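Local coordinates for protein eukaryotic peptide chain release factor GTP-binding subunit (Schizosaccharomyces pombe, PDB 1R5B) that is a translation release factor subunit of the elongation factor Tu-like GTP-binding proteins, pairing a P-loop NTPase-type domain with beta-sheet domains, at residues 43-48 with 144-149; 121-126 with 258-263; 364-369 with 423-428; 368-373 with 457-462. All coordinates share one frame; numbering follows the deposited sequence.

Interaction 1. Residues 43-48 with 144-149; sequences HVNIVF and QADIGV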
loop_
_atom_site.group_PDB
_atom_site.type_symbol
_atom_site.label_atom_id
_atom_site.label_comp_id
_atom_site.label_asym_id
_atom_site.label_seq_id
_atom_site.Cartn_x
_atom_site.Cartn_y
_atom_site.Cartn_z
ATOM N N HIS A 43 4.876 -1.484 5.324
ATOM C CA HIS A 43 5.380 -0.296 5.995
ATOM C C HIS A 43 4.968 0.931 5.226
ATOM O O HIS A 43 5.160 0.992 4.013
ATOM C CB HIS A 43 6.898 -0.292 6.076
ATOM C CG HIS A 43 7.457 -1.293 7.037
ATOM N ND1 HIS A 43 6.978 -2.583 7.136
ATOM C CD2 HIS A 43 8.477 -1.200 7.926
ATOM C CE1 HIS A 43 7.672 -3.237 8.048
ATOM N NE2 HIS A 43 8.586 -2.421 8.543
ATOM N N VAL A 44 4.455 1.915 5.955
ATOM C CA VAL A 44 3.987 3.187 5.409
ATOM C C VAL A 44 4.495 4.329 6.286
ATOM O O VAL A 44 4.607 4.172 7.497
ATOM C CB VAL A 44 2.446 3.211 5.384
ATOM C CG1 VAL A 44 1.925 4.493 4.811
ATOM C CG2 VAL A 44 1.938 2.039 4.576
ATOM N N ASN A 45 4.831 5.456 5.668
ATOM C CA ASN A 45 5.239 6.659 6.387
ATOM C C ASN A 45 4.106 7.657 6.377
ATOM O O ASN A 45 3.543 7.966 5.318
ATOM C CB ASN A 45 6.451 7.311 5.716
ATOM C CG ASN A 45 7.731 6.501 5.878
ATOM O OD1 ASN A 45 8.662 6.650 5.094
ATOM N ND2 ASN A 45 7.785 5.661 6.889
ATOM N N ILE A 46 3.767 8.167 7.546
ATOM C CA ILE A 46 2.655 9.101 7.698
ATOM C C ILE A 46 3.106 10.309 8.489
ATOM O O ILE A 46 3.866 10.188 9.452
ATOM C CB ILE A 46 1.446 8.408 8.360
ATOM C CG1 ILE A 46 0.222 9.319 8.339
ATOM C CG2 ILE A 46 1.765 7.977 9.775
ATOM C CD1 ILE A 46 -1.071 8.581 8.598
ATOM N N VAL A 47 2.664 11.479 8.065
ATOM C CA VAL A 47 2.995 12.710 8.758
ATOM C C VAL A 47 1.711 13.466 9.050
ATOM O O VAL A 47 0.815 13.508 8.218
ATOM C CB VAL A 47 3.977 13.573 7.952
ATOM C CG1 VAL A 47 3.368 14.052 6.622
ATOM C CG2 VAL A 47 4.440 14.747 8.776
ATOM N N PHE A 48 1.629 14.033 10.248
ATOM C CA PHE A 48 0.478 14.813 10.684
ATOM C C PHE A 48 0.854 16.292 10.724
ATOM O O PHE A 48 1.927 16.658 11.194
ATOM C CB PHE A 48 0.012 14.350 12.066
ATOM C CG PHE A 48 -0.699 13.040 12.046
ATOM C CD1 PHE A 48 0.002 11.869 11.889
ATOM C CD2 PHE A 48 -2.071 12.977 12.160
ATOM C CE1 PHE A 48 -0.655 10.654 11.857
ATOM C CE2 PHE A 48 -2.729 11.760 12.130
ATOM C CZ PHE A 48 -2.019 10.603 11.979
ATOM N N GLN A 144 10.342 10.638 3.276
ATOM C CA GLN A 144 9.278 11.060 2.363
ATOM C C GLN A 144 8.005 10.392 2.843
ATOM O O GLN A 144 7.936 9.177 2.994
ATOM C CB GLN A 144 9.602 10.671 0.917
ATOM C CG GLN A 144 8.537 11.003 -0.138
ATOM C CD GLN A 144 8.086 12.472 -0.138
ATOM O OE1 GLN A 144 8.906 13.375 -0.385
ATOM N NE2 GLN A 144 6.779 12.713 0.109
ATOM N N ALA A 145 7.002 11.199 3.118
ATOM C CA ALA A 145 5.725 10.695 3.608
ATOM C C ALA A 145 4.935 9.998 2.502
ATOM O O ALA A 145 4.999 10.392 1.358
ATOM C CB ALA A 145 4.911 11.838 4.178
ATOM N N ASP A 146 4.214 8.946 2.861
ATOM C CA ASP A 146 3.228 8.340 1.978
ATOM C C ASP A 146 1.878 9.015 2.129
ATOM O O ASP A 146 1.128 9.118 1.165
ATOM C CB ASP A 146 3.054 6.857 2.285
ATOM C CG ASP A 146 4.285 6.048 1.965
ATOM O OD1 ASP A 146 4.759 6.094 0.817
ATOM O OD2 ASP A 146 4.856 5.340 2.804
ATOM N N ILE A 147 1.570 9.453 3.341
ATOM C CA ILE A 147 0.265 9.995 3.683
ATOM C C ILE A 147 0.460 11.260 4.511
ATOM O O ILE A 147 1.258 11.276 5.431
ATOM C CB ILE A 147 -0.535 8.979 4.513
ATOM C CG1 ILE A 147 -0.796 7.683 3.731
ATOM C CG2 ILE A 147 -1.855 9.581 4.969
ATOM C CD1 ILE A 147 -1.153 6.493 4.641
ATOM N N GLY A 148 -0.255 12.318 4.170
ATOM C CA GLY A 148 -0.257 13.553 4.927
ATOM C C GLY A 148 -1.645 13.739 5.489
ATOM O O GLY A 148 -2.621 13.610 4.758
ATOM N N VAL A 149 -1.734 13.976 6.792
ATOM C CA VAL A 149 -3.011 14.192 7.455
ATOM C C VAL A 149 -3.015 15.607 8.024
ATOM O O VAL A 149 -2.218 15.919 8.914
ATOM C CB VAL A 149 -3.251 13.191 8.591
ATOM C CG1 VAL A 149 -4.626 13.440 9.229
ATOM C CG2 VAL A 149 -3.171 11.744 8.082
#
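Asp146 and Asn45 are joined by two hydrogen bonds just ahead of the point where strand 147-153 begins. Asp146 OD2 takes the Asn45 N-H at 2.9 Å, nearly straight at 173°, on the anti side of the carboxylate; CG anti to the carbonyl carbon (chi1 -67°) brings OD2 round to that nitrogen. Asp146 N in turn donates to Asn45 O at 2.7 Å. That oxygen is shared: Ile147 N reaches it as well, at 3.2 Å and in the carbonyl plane. Regular parallel pairing follows, with Val47 N bonded to Ile147 O and Val149 N to Val47 O, both at 3.0 Å. These are neighbouring strands of the central sheet of a P-loop GTPase-type domain, and strand 42-50 runs into what looks like the P-loop. On one face of the sheet Ile46 CD1 rests on Ile147 CG2 and Val149 CG2, while Val149 CB lies over the ring face of Phe48, 3.8 Å from CD2. On the other face Val47 CG1 meets Ala145 CB at 3.6 Å. Further out, Arg268 forms a salt bridge with Asp146 OD2, giving that oxygen a second partner. Leu59 and Ile63 of helix 56-66 pack against Phe48.

Interaction 2. Residues 121-126 with 258-263; sequences RRFSLL and EYLDSM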
loop_
_atom_site.group_PDB
_atom_site.type_symbol
_atom_site.label_atom_id
_atom_site.label_comp_id
_atom_site.label_asym_id
_atom_site.label_seq_id
_atom_site.Cartn_x
_atom_site.Cartn_y
_atom_site.Cartn_z
ATOM N N ARG A 121 -1.275 -2.795 7.602
ATOM C CA ARG A 121 -0.162 -1.841 7.498
ATOM C C ARG A 121 0.489 -1.437 8.813
ATOM O O ARG A 121 -0.163 -1.404 9.856
ATOM C CB ARG A 121 -0.636 -0.570 6.798
ATOM C CG ARG A 121 -0.873 -0.742 5.320
ATOM C CD ARG A 121 -1.506 0.468 4.628
ATOM N NE ARG A 121 -1.588 0.244 3.195
ATOM C CZ ARG A 121 -2.266 0.993 2.337
ATOM N NH1 ARG A 121 -2.949 2.065 2.733
ATOM N NH2 ARG A 121 -2.247 0.658 1.058
ATOM N N ARG A 122 1.781 -1.108 8.744
ATOM C CA ARG A 122 2.490 -0.451 9.847
ATOM C C ARG A 122 2.886 0.973 9.487
ATOM O O ARG A 122 3.727 1.171 8.602
ATOM C CB ARG A 122 3.764 -1.203 10.211
ATOM C CG ARG A 122 4.608 -0.448 11.244
ATOM C CD ARG A 122 5.866 -1.140 11.658
ATOM N NE ARG A 122 5.574 -2.377 12.368
ATOM C CZ ARG A 122 6.488 -3.092 13.015
ATOM N NH1 ARG A 122 7.763 -2.696 13.049
ATOM N NH2 ARG A 122 6.132 -4.210 13.637
ATOM N N PHE A 123 2.338 1.945 10.215
ATOM C CA PHE A 123 2.565 3.357 9.928
ATOM C C PHE A 123 3.625 3.964 10.829
ATOM O O PHE A 123 3.421 4.111 12.028
ATOM C CB PHE A 123 1.275 4.141 10.085
ATOM C CG PHE A 123 0.181 3.668 9.198
ATOM C CD1 PHE A 123 -0.610 2.604 9.571
ATOM C CD2 PHE A 123 -0.063 4.282 7.994
ATOM C CE1 PHE A 123 -1.612 2.166 8.765
ATOM C CE2 PHE A 123 -1.075 3.841 7.176
ATOM C CZ PHE A 123 -1.850 2.776 7.564
ATOM N N SER A 124 4.753 4.328 10.240
ATOM C CA SER A 124 5.797 5.050 10.943
ATOM C C SER A 124 5.474 6.547 10.955
ATOM O O SER A 124 5.295 7.151 9.900
ATOM C CB SER A 124 7.135 4.773 10.256
ATOM O OG SER A 124 8.141 5.642 10.721
ATOM N N LEU A 125 5.388 7.145 12.143
ATOM C CA LEU A 125 5.072 8.580 12.256
ATOM C C LEU A 125 6.305 9.455 12.065
ATOM O O LEU A 125 7.225 9.390 12.861
ATOM C CB LEU A 125 4.454 8.902 13.616
ATOM C CG LEU A 125 3.072 8.322 13.930
ATOM C CD1 LEU A 125 2.963 8.012 15.404
ATOM C CD2 LEU A 125 1.967 9.274 13.536
ATOM N N LEU A 126 6.313 10.270 11.010
ATOM C CA LEU A 126 7.407 11.208 10.746
ATOM C C LEU A 126 7.205 12.534 11.490
ATOM O O LEU A 126 6.104 12.837 11.953
ATOM C CB LEU A 126 7.514 11.495 9.239
ATOM C CG LEU A 126 7.558 10.343 8.224
ATOM C CD1 LEU A 126 7.977 10.849 6.856
ATOM C CD2 LEU A 126 8.487 9.230 8.660
ATOM N N GLU A 258 -9.545 2.979 9.376
ATOM C CA GLU A 258 -10.118 2.106 8.373
ATOM C C GLU A 258 -9.760 2.617 6.976
ATOM O O GLU A 258 -9.438 1.848 6.086
ATOM C CB GLU A 258 -11.628 2.080 8.556
ATOM C CG GLU A 258 -12.399 1.220 7.580
ATOM C CD GLU A 258 -13.894 1.282 7.831
ATOM O OE1 GLU A 258 -14.307 1.695 8.943
ATOM O OE2 GLU A 258 -14.653 0.917 6.906
ATOM N N TYR A 259 -9.836 3.925 6.799
ATOM C CA TYR A 259 -9.459 4.574 5.555
ATOM C C TYR A 259 -7.934 4.487 5.300
ATOM O O TYR A 259 -7.507 4.209 4.182
ATOM C CB TYR A 259 -9.913 6.038 5.567
ATOM C CG TYR A 259 -9.508 6.742 4.322
ATOM C CD1 TYR A 259 -10.236 6.569 3.144
ATOM C CD2 TYR A 259 -8.364 7.528 4.286
ATOM C CE1 TYR A 259 -9.849 7.187 1.972
ATOM C CE2 TYR A 259 -7.965 8.145 3.103
ATOM C CZ TYR A 259 -8.706 7.964 1.960
ATOM O OH TYR A 259 -8.326 8.566 0.801
ATOM N N LEU A 260 -7.132 4.748 6.328
ATOM C CA LEU A 260 -5.671 4.658 6.230
ATOM C C LEU A 260 -5.225 3.239 5.829
ATOM O O LEU A 260 -4.245 3.061 5.113
ATOM C CB LEU A 260 -5.027 5.023 7.565
ATOM C CG LEU A 260 -4.359 6.392 7.790
ATOM C CD1 LEU A 260 -4.947 7.480 6.942
ATOM C CD2 LEU A 260 -4.402 6.758 9.289
ATOM N N ASP A 261 -5.982 2.238 6.274
ATOM C CA ASP A 261 -5.639 0.853 6.027
ATOM C C ASP A 261 -5.753 0.440 4.562
ATOM O O ASP A 261 -4.891 -0.253 4.062
ATOM C CB ASP A 261 -6.506 -0.070 6.890
ATOM C CG ASP A 261 -6.059 -1.508 6.812
ATOM O OD1 ASP A 261 -4.940 -1.801 7.264
ATOM O OD2 ASP A 261 -6.751 -2.414 6.309
ATOM N N SER A 262 -6.822 0.844 3.893
ATOM C CA SER A 262 -7.093 0.395 2.519
ATOM C C SER A 262 -6.820 1.477 1.454
ATOM O O SER A 262 -6.952 1.220 0.266
ATOM C CB SER A 262 -8.542 -0.089 2.413
ATOM O OG SER A 262 -9.428 0.931 2.833
ATOM N N MET A 263 -6.462 2.676 1.914
ATOM C CA MET A 263 -5.954 3.781 1.092
ATOM C C MET A 263 -4.992 3.294 0.032
ATOM O O MET A 263 -4.043 2.590 0.300
ATOM C CB MET A 263 -5.095 4.702 1.965
ATOM C CG MET A 263 -5.597 6.023 2.122
ATOM S SD MET A 263 -4.444 7.000 3.025
ATOM C CE MET A 263 -4.267 8.233 1.758
#
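The guanidinium of Arg121 meets backbone carbonyls of the segment 258-263 on one face and at its edge. Asp261 O sits over the face, offset toward the rim, whereas Met263 O and Leu260 O lie at the edge. Met263 O is held end-on by two nitrogens, NH1 and NH2, each at 2.7 Å and with the oxygen 5° from the guanidinium plane; NH1 arrives on a lone pair, NH2 nearly in line with the carbonyl. NH1 also donates to Leu260 O at 2.9 Å, rather bent at 140°. The ring of Phe123 is likewise met at its edge, where Leu260 O lies in plane 3.4 Å from CZ, and the same CZ touches Leu260 CB at 3.9 Å. An extended chain from CG to NE (chi2 173°) carries the arginine to the helix end. There its positive charge would be expected to suit carbonyl oxygens of the last turn and of Met263, the first residue to leave helical geometry. NE is fixed from outside by a salt bridge to Glu42, Phe116 stacks on Phe123, and the Asp261 carboxylate turns to Thr118 and His120. A sheet strand thus anchors the carboxyl end of helix 256-262, which crosses it steeply, in the layered alpha/beta fold of P-loop GTPase-type domains.

Interaction 3. Residues 364-369 with 423-428; sequences RFIAQI and KIIAEL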
loop_
_atom_site.group_PDB
_atom_site.type_symbol
_atom_site.label_atom_id
_atom_site.label_comp_id
_atom_site.label_asym_id
_atom_site.label_seq_id
_atom_site.Cartn_x
_atom_site.Cartn_y
_atom_site.Cartn_z
ATOM N N ARG A 364 17.845 -15.870 -10.709
ATOM C CA ARG A 364 18.536 -16.229 -9.466
ATOM C C ARG A 364 18.162 -15.320 -8.296
ATOM O O ARG A 364 18.329 -14.109 -8.375
ATOM C CB ARG A 364 20.053 -16.200 -9.684
ATOM C CG ARG A 364 20.530 -17.240 -10.673
ATOM C CD ARG A 364 22.038 -17.389 -10.760
ATOM N NE ARG A 364 22.435 -18.092 -11.980
ATOM C CZ ARG A 364 22.578 -17.530 -13.186
ATOM N NH1 ARG A 364 22.360 -16.232 -13.366
ATOM N NH2 ARG A 364 22.959 -18.276 -14.225
ATOM N N PHE A 365 17.678 -15.923 -7.212
ATOM C CA PHE A 365 17.233 -15.171 -6.036
ATOM C C PHE A 365 17.105 -16.006 -4.765
ATOM O O PHE A 365 16.928 -17.220 -4.818
ATOM C CB PHE A 365 15.874 -14.537 -6.317
ATOM C CG PHE A 365 14.774 -15.529 -6.562
ATOM C CD1 PHE A 365 14.594 -16.068 -7.812
ATOM C CD2 PHE A 365 13.902 -15.897 -5.549
ATOM C CE1 PHE A 365 13.580 -16.956 -8.055
ATOM C CE2 PHE A 365 12.885 -16.796 -5.794
ATOM C CZ PHE A 365 12.731 -17.320 -7.059
ATOM N N ILE A 366 17.136 -15.325 -3.623
ATOM C CA ILE A 366 16.972 -15.953 -2.310
ATOM C C ILE A 366 15.511 -15.833 -1.858
ATOM O O ILE A 366 14.853 -14.847 -2.176
ATOM C CB ILE A 366 17.934 -15.292 -1.306
ATOM C CG1 ILE A 366 19.359 -15.267 -1.889
ATOM C CG2 ILE A 366 17.902 -16.035 0.025
ATOM C CD1 ILE A 366 20.422 -14.723 -0.955
ATOM N N ALA A 367 15.007 -16.829 -1.122
ATOM C CA ALA A 367 13.570 -16.910 -0.794
ATOM C C ALA A 367 13.215 -17.729 0.467
ATOM O O ALA A 367 13.563 -18.916 0.566
ATOM C CB ALA A 367 12.811 -17.470 -1.985
ATOM N N GLN A 368 12.513 -17.081 1.408
ATOM C CA GLN A 368 11.943 -17.743 2.575
ATOM C C GLN A 368 10.688 -18.501 2.179
ATOM O O GLN A 368 9.873 -17.972 1.434
ATOM C CB GLN A 368 11.543 -16.723 3.641
ATOM C CG GLN A 368 12.689 -16.017 4.361
ATOM C CD GLN A 368 12.239 -15.348 5.659
ATOM O OE1 GLN A 368 12.876 -14.401 6.126
ATOM N NE2 GLN A 368 11.145 -15.838 6.240
ATOM N N ILE A 369 10.501 -19.700 2.732
ATOM C CA ILE A 369 9.439 -20.607 2.281
ATOM C C ILE A 369 8.807 -21.421 3.414
ATOM O O ILE A 369 9.284 -21.409 4.549
ATOM C CB ILE A 369 9.989 -21.556 1.173
ATOM C CG1 ILE A 369 8.972 -21.771 0.044
ATOM C CG2 ILE A 369 10.421 -22.902 1.747
ATOM C CD1 ILE A 369 9.623 -22.159 -1.296
ATOM N N LYS A 423 10.524 -24.588 6.985
ATOM C CA LYS A 423 10.740 -23.275 6.392
ATOM C C LYS A 423 12.048 -23.220 5.538
ATOM O O LYS A 423 12.609 -24.279 5.212
ATOM C CB LYS A 423 10.733 -22.244 7.530
ATOM C CG LYS A 423 9.323 -21.733 7.921
ATOM C CD LYS A 423 8.801 -22.333 9.234
ATOM C CE LYS A 423 8.716 -21.274 10.342
ATOM N NZ LYS A 423 8.370 -21.838 11.681
ATOM N N ILE A 424 12.510 -22.023 5.135
ATOM C CA ILE A 424 13.799 -21.878 4.409
ATOM C C ILE A 424 14.364 -20.444 4.264
ATOM O O ILE A 424 13.641 -19.462 4.399
ATOM C CB ILE A 424 13.687 -22.475 2.976
ATOM C CG1 ILE A 424 15.024 -23.099 2.526
ATOM C CG2 ILE A 424 13.218 -21.398 1.998
ATOM C CD1 ILE A 424 15.351 -22.931 1.010
ATOM N N ILE A 425 15.664 -20.350 3.978
ATOM C CA ILE A 425 16.272 -19.149 3.379
ATOM C C ILE A 425 17.428 -19.556 2.431
ATOM O O ILE A 425 18.556 -19.782 2.874
ATOM C CB ILE A 425 16.674 -18.067 4.488
ATOM C CG1 ILE A 425 18.149 -17.604 4.427
ATOM C CG2 ILE A 425 16.307 -18.536 5.899
ATOM C CD1 ILE A 425 18.484 -16.666 3.261
ATOM N N ALA A 426 17.139 -19.685 1.130
ATOM C CA ALA A 426 18.139 -20.178 0.161
ATOM C C ALA A 426 17.900 -19.823 -1.317
ATOM O O ALA A 426 16.821 -19.354 -1.700
ATOM C CB ALA A 426 18.277 -21.674 0.298
ATOM N N GLU A 427 18.927 -20.084 -2.136
ATOM C CA GLU A 427 18.933 -19.739 -3.570
ATOM C C GLU A 427 17.928 -20.553 -4.384
ATOM O O GLU A 427 17.733 -21.747 -4.146
ATOM C CB GLU A 427 20.334 -19.925 -4.194
ATOM C CG GLU A 427 21.134 -18.637 -4.369
ATOM C CD GLU A 427 22.171 -18.718 -5.478
ATOM O OE1 GLU A 427 23.381 -18.751 -5.165
ATOM O OE2 GLU A 427 21.777 -18.740 -6.666
ATOM N N LEU A 428 17.318 -19.883 -5.355
ATOM C CA LEU A 428 16.377 -20.499 -6.282
ATOM C C LEU A 428 16.755 -20.106 -7.703
ATOM O O LEU A 428 17.473 -19.131 -7.917
ATOM C CB LEU A 428 14.947 -20.054 -5.991
ATOM C CG LEU A 428 14.092 -21.067 -5.228
ATOM C CD1 LEU A 428 14.672 -21.292 -3.828
ATOM C CD2 LEU A 428 12.621 -20.618 -5.153
#
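Phe365 turns one face of its ring to Leu428, whose CB lies over it, 3.7 Å from CZ. The phenylalanine CG stands between the backbone N and the carbonyl carbon (chi1 63°), a rotation that swings the ring across to the neighbouring strand, and the two side chains pass at a slant. Leu428 CD2 also reaches the ring, 3.8 Å from CZ. The opposite face of the sheet is built differently: Ile366 and Ile425 run side by side and point the same way, with CG2 of Ile366 against CD1 of Ile425. The backbones hold both arrangements in register. Leu428 N donates to Phe365 O at 2.7 Å, and Phe365 N returns a longer bond of 3.3 Å to Leu428 O. The last of the three, from Ala367 N to Ala426 O at 3.2 Å, is bent to 137°. Beyond it the chains approach through CA-H...O contacts, such as Gln368 CA to Ile424 O. Glu427, on the face with Ile366, forms a salt bridge to Lys399, while Met436 packs on Phe365 and Phe397 on Leu428. This is antiparallel beta pairing within the C-terminal domain, consistent with the beta barrel found at this place in eEF1A-like factors.

Interaction 4. Residues 368-373 with 457-462; sequences QIAILE and VAVGKV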
loop_
_atom_site.group_PDB
_atom_site.type_symbol
_atom_site.label_atom_id
_atom_site.label_comp_id
_atom_site.label_asym_id
_atom_site.label_seq_id
_atom_site.Cartn_x
_atom_site.Cartn_y
_atom_site.Cartn_z
ATOM N N GLN A 368 12.513 -17.081 1.408
ATOM C CA GLN A 368 11.943 -17.743 2.575
ATOM C C GLN A 368 10.688 -18.501 2.179
ATOM O O GLN A 368 9.873 -17.972 1.434
ATOM C CB GLN A 368 11.543 -16.723 3.641
ATOM C CG GLN A 368 12.689 -16.017 4.361
ATOM C CD GLN A 368 12.239 -15.348 5.659
ATOM O OE1 GLN A 368 12.876 -14.401 6.126
ATOM N NE2 GLN A 368 11.145 -15.838 6.240
ATOM N N ILE A 369 10.501 -19.700 2.732
ATOM C CA ILE A 369 9.439 -20.607 2.281
ATOM C C ILE A 369 8.807 -21.421 3.414
ATOM O O ILE A 369 9.284 -21.409 4.549
ATOM C CB ILE A 369 9.989 -21.556 1.173
ATOM C CG1 ILE A 369 8.972 -21.771 0.044
ATOM C CG2 ILE A 369 10.421 -22.902 1.747
ATOM C CD1 ILE A 369 9.623 -22.159 -1.296
ATOM N N ALA A 370 7.736 -22.134 3.085
ATOM C CA ALA A 370 6.989 -22.891 4.072
ATOM C C ALA A 370 6.253 -24.050 3.409
ATOM O O ALA A 370 5.279 -23.834 2.689
ATOM C CB ALA A 370 6.008 -21.983 4.801
ATOM N N ILE A 371 6.720 -25.272 3.670
ATOM C CA ILE A 371 6.150 -26.477 3.081
ATOM C C ILE A 371 4.806 -26.759 3.746
ATOM O O ILE A 371 4.646 -26.495 4.938
ATOM C CB ILE A 371 7.131 -27.662 3.263
ATOM C CG1 ILE A 371 8.352 -27.472 2.352
ATOM C CG2 ILE A 371 6.445 -29.015 2.983
ATOM C CD1 ILE A 371 9.368 -26.448 2.851
ATOM N N LEU A 372 3.863 -27.322 2.986
ATOM C CA LEU A 372 2.453 -27.398 3.401
ATOM C C LEU A 372 1.853 -28.813 3.579
ATOM O O LEU A 372 1.045 -28.998 4.494
ATOM C CB LEU A 372 1.571 -26.575 2.438
ATOM C CG LEU A 372 1.205 -25.153 2.898
ATOM C CD1 LEU A 372 0.815 -24.265 1.723
ATOM C CD2 LEU A 372 0.087 -25.187 3.939
ATOM N N GLU A 373 2.214 -29.798 2.742
ATOM C CA GLU A 373 1.495 -31.096 2.787
ATOM C C GLU A 373 2.199 -32.416 2.365
ATOM O O GLU A 373 2.462 -33.261 3.230
ATOM C CB GLU A 373 0.159 -30.977 2.032
ATOM C CG GLU A 373 0.218 -30.189 0.727
ATOM C CD GLU A 373 -0.642 -30.793 -0.371
ATOM O OE1 GLU A 373 -0.254 -30.674 -1.555
ATOM O OE2 GLU A 373 -1.703 -31.386 -0.055
ATOM N N VAL A 457 1.692 -26.654 -2.229
ATOM C CA VAL A 457 2.797 -27.329 -1.530
ATOM C C VAL A 457 3.680 -26.404 -0.692
ATOM O O VAL A 457 4.251 -26.838 0.294
ATOM C CB VAL A 457 3.749 -28.134 -2.473
ATOM C CG1 VAL A 457 3.329 -29.627 -2.554
ATOM C CG2 VAL A 457 3.875 -27.493 -3.844
ATOM N N ALA A 458 3.835 -25.149 -1.090
ATOM C CA ALA A 458 4.561 -24.195 -0.251
ATOM C C ALA A 458 4.109 -22.747 -0.448
ATOM O O ALA A 458 3.230 -22.463 -1.261
ATOM C CB ALA A 458 6.068 -24.329 -0.480
ATOM N N VAL A 459 4.702 -21.845 0.332
ATOM C CA VAL A 459 4.507 -20.403 0.175
ATOM C C VAL A 459 5.776 -19.688 0.603
ATOM O O VAL A 459 6.471 -20.131 1.516
ATOM C CB VAL A 459 3.310 -19.852 1.006
ATOM C CG1 VAL A 459 1.980 -20.103 0.298
ATOM C CG2 VAL A 459 3.291 -20.426 2.420
ATOM N N GLY A 460 6.067 -18.569 -0.048
ATOM C CA GLY A 460 7.310 -17.871 0.201
ATOM C C GLY A 460 7.378 -16.458 -0.329
ATOM O O GLY A 460 6.557 -16.044 -1.140
ATOM N N LYS A 461 8.368 -15.722 0.162
ATOM C CA LYS A 461 8.675 -14.387 -0.312
ATOM C C LYS A 461 10.137 -14.308 -0.722
ATOM O O LYS A 461 10.954 -15.041 -0.179
ATOM C CB LYS A 461 8.382 -13.360 0.779
ATOM C CG LYS A 461 9.256 -13.457 2.028
ATOM C CD LYS A 461 8.445 -13.182 3.295
ATOM C CE LYS A 461 9.205 -13.554 4.567
ATOM N NZ LYS A 461 9.061 -12.510 5.624
ATOM N N VAL A 462 10.466 -13.410 -1.655
ATOM C CA VAL A 462 11.845 -13.266 -2.127
ATOM C C VAL A 462 12.527 -12.183 -1.310
ATOM O O VAL A 462 11.900 -11.191 -0.998
ATOM C CB VAL A 462 11.963 -12.994 -3.687
ATOM C CG1 VAL A 462 10.609 -12.890 -4.370
ATOM C CG2 VAL A 462 12.846 -11.780 -4.003
#
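Ile369 and Ala458 belong to the tightly packed part of this strand pair: CG1 of Ile369 meets CB of Ala458 at 3.9 Å, and Leu450 of strand 447-451 touches both side chains. The Ala458 methyl also rests against Ala370 O, at 3.3 Å. On the other face Ala370 and Val459 are packed too, CB on CG2 at 3.9 Å, with Tyr39 also against the valine. Two backbone bonds fasten the Val457-Val459 end: Val459 N donates to Ala370 O at 3.1 Å, and Leu372 N reaches Val457 O at 2.8 Å. Strands 364-371 and 457-466 are antiparallel neighbours in the sheet of the eEF1A-like C-terminal domain, here irregularly paired. The looser, solvent side lies at the two ends. At one, partly exposed Gln368 and Lys461 lie side by side, pointing the same way, and NE2 of Gln368 comes within 3.4 Å of Lys461 CE. A chi1 of 65° and bends further along the chain bring CE of the lysine against the amide of Gln368, while NZ goes on to hydrogen-bond Met38 O. The backbone bond from Gln368 N to Lys461 O is weak, at 3.0 Å and 127°. At the Leu372-Glu373 end, Glu373 adds a light touch of OE1 on Val457 CG1.

In the fold
Interactions 1 and 2 are buried in the P-loop domain and touch through strands 42-50 and 121-125, neighbours in one sheet. Interactions 3 and 4, only partly buried, share strand 364-371 and flank it with 426-430 and 457-466. The two pairs do not meet: the centres of interactions 1 and 3 are about 32 Å apart. Chemistry follows place. Parallel pairing with apolar cover and one buried carboxylate marks interaction 1, whereas in interaction 2 an arginine donates to carbonyls at and just past a helix end. The antiparallel pairs each have two unlike faces, one apolar and one with polar or charged groups such as Glu427 in interaction 3 and Lys461 in interaction 4.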